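Local coordinates for hypothetical fimbrial assembly protein (Parabacteroides distasonis, PDB 3R4R) that is a putative subunit of the fimbrium tip, probably part of the filamentous cell-surface appendages that mediate adhesion and biofilm formation, at residues V49-K54 / L83-V88. Numbering follows the deposited sequence.
Sequences VAVFDK and LQLEGV
Leu85 rests its CD2 methyl across the two inward-facing valines of the other strand, 3.7 Å from Val51 CG2 and 3.9 Å from Val49 CG1. Its CG is anti to its own carbonyl carbon (chi1 -74°), which sends the branched end of the side chain obliquely over both valines. The second methyl, CD1, is the more distant of the two: it stands 4.2 Å from Val49 CG1 and has no comparably near atom on Val51. Both valines hold CG1 anti to the backbone N, yet they offer Leu85 different branches, Val49 its CG1 and Val51 its CG2. The remaining branches serve the flanks. Val49 CG2 comes within 4.4 Å of Leu83 CD1, and Val51 CG1 lies at the same distance from Val88 CG1, a looser pairing of methyl ends.

These five residues are buried, consistent with the two facing layers of a transthyretin-like beta-sandwich, as expected in the FimA/Mfa1 family. Strand 46-52 runs between strands 58-65 and 96-104, while strand 78-90 pairs with 12-21. The axes of the two short strand segments are 10.1 Å apart at closest approach and their directions differ by 51°; at that spacing the segments meet through apolar side chains, with no backbone pairing between them. Leu18 of strand 12-21 touches both Val49 and Leu85, and Tyr60 of strand 58-65 packs on Leu85 and Val88, extending the apolar interior around the central leucine.

Gly87, with phi 63°, and Val88 together face Phe14 in a G1 beta bulge, where Gly87 N is hydrogen-bonded to Asp15 OD1. This extra residue lets Leu85 and Val88, three positions apart, both direct their side chains inward, with Val88 set against Val51.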
# COMPACT_ATOMS: atom_id res chain seq x y z
N VAL A 49 12.98 -8.45 -0.98
CA VAL A 49 13.95 -7.47 -0.49
C VAL A 49 15.05 -7.38 -1.53
O VAL A 49 15.57 -8.39 -1.99
CB VAL A 49 14.47 -7.83 0.94
CG1 VAL A 49 15.61 -6.92 1.38
CG2 VAL A 49 13.33 -7.81 1.96
N ALA A 50 15.35 -6.16 -1.94
CA ALA A 50 16.37 -5.87 -2.93
C ALA A 50 17.40 -4.92 -2.35
O ALA A 50 17.01 -3.98 -1.66
CB ALA A 50 15.73 -5.30 -4.20
N VAL A 51 18.70 -5.17 -2.60
CA VAL A 51 19.82 -4.33 -2.14
C VAL A 51 20.55 -3.81 -3.39
O VAL A 51 20.90 -4.60 -4.28
CB VAL A 51 20.78 -5.07 -1.15
CG1 VAL A 51 21.96 -4.19 -0.76
CG2 VAL A 51 20.04 -5.54 0.10
N PHE A 52 20.76 -2.49 -3.45
CA PHE A 52 21.39 -1.82 -4.59
C PHE A 52 22.62 -1.05 -4.20
O PHE A 52 22.65 -0.48 -3.10
CB PHE A 52 20.40 -0.82 -5.24
CG PHE A 52 19.07 -1.39 -5.65
CD1 PHE A 52 18.88 -1.91 -6.92
CD2 PHE A 52 17.99 -1.35 -4.77
CE1 PHE A 52 17.64 -2.43 -7.30
CE2 PHE A 52 16.75 -1.87 -5.15
CZ PHE A 52 16.58 -2.40 -6.41
N ASP A 53 23.58 -0.90 -5.15
CA ASP A 53 24.77 -0.08 -4.92
C ASP A 53 24.43 1.42 -5.20
O ASP A 53 23.28 1.74 -5.50
CB ASP A 53 25.98 -0.56 -5.75
CG ASP A 53 25.86 -0.59 -7.28
OD1 ASP A 53 25.00 0.13 -7.82
OD2 ASP A 53 26.71 -1.24 -7.92
N LYS A 54 25.43 2.31 -5.12
CA LYS A 54 25.26 3.75 -5.34
C LYS A 54 24.77 4.05 -6.79
O LYS A 54 24.07 5.04 -6.99
CB LYS A 54 26.58 4.51 -5.07
CG LYS A 54 27.77 4.20 -5.97
CD LYS A 54 28.91 5.19 -5.71
CE LYS A 54 30.08 5.03 -6.65
NZ LYS A 54 31.14 6.05 -6.37
N LEU A 83 13.89 -9.38 9.96
CA LEU A 83 14.44 -10.25 8.93
C LEU A 83 15.94 -10.21 8.88
O LEU A 83 16.55 -9.18 9.20
CB LEU A 83 13.93 -9.87 7.53
CG LEU A 83 12.46 -10.07 7.21
CD1 LEU A 83 12.17 -9.57 5.82
CD2 LEU A 83 12.10 -11.53 7.28
N GLN A 84 16.53 -11.31 8.43
CA GLN A 84 17.96 -11.46 8.20
C GLN A 84 18.25 -11.62 6.72
O GLN A 84 17.62 -12.45 6.06
CB GLN A 84 18.52 -12.65 8.99
CG GLN A 84 18.94 -12.33 10.42
CD GLN A 84 20.35 -11.78 10.50
OE1 GLN A 84 20.58 -10.61 10.85
NE2 GLN A 84 21.34 -12.62 10.18
N LEU A 85 19.13 -10.78 6.20
CA LEU A 85 19.72 -10.84 4.85
C LEU A 85 21.06 -11.51 4.96
O LEU A 85 21.99 -10.84 5.39
CB LEU A 85 19.86 -9.45 4.17
CG LEU A 85 18.66 -8.70 3.63
CD1 LEU A 85 17.62 -8.51 4.65
CD2 LEU A 85 19.08 -7.36 3.18
N GLU A 86 21.15 -12.82 4.69
CA GLU A 86 22.43 -13.54 4.71
C GLU A 86 23.12 -13.47 3.36
O GLU A 86 22.47 -13.52 2.32
CB GLU A 86 22.28 -15.03 5.11
CG GLU A 86 21.61 -15.35 6.44
CD GLU A 86 20.10 -15.44 6.46
OE1 GLU A 86 19.45 -15.01 5.48
OE2 GLU A 86 19.56 -15.99 7.44
N GLY A 87 24.44 -13.38 3.40
CA GLY A 87 25.32 -13.41 2.24
C GLY A 87 25.20 -12.32 1.22
O GLY A 87 25.16 -12.61 0.02
N VAL A 88 25.20 -11.05 1.66
CA VAL A 88 25.22 -9.90 0.74
C VAL A 88 26.69 -9.75 0.33
O VAL A 88 27.55 -9.54 1.19
CB VAL A 88 24.59 -8.63 1.35
CG1 VAL A 88 24.65 -7.47 0.36
CG2 VAL A 88 23.15 -8.90 1.79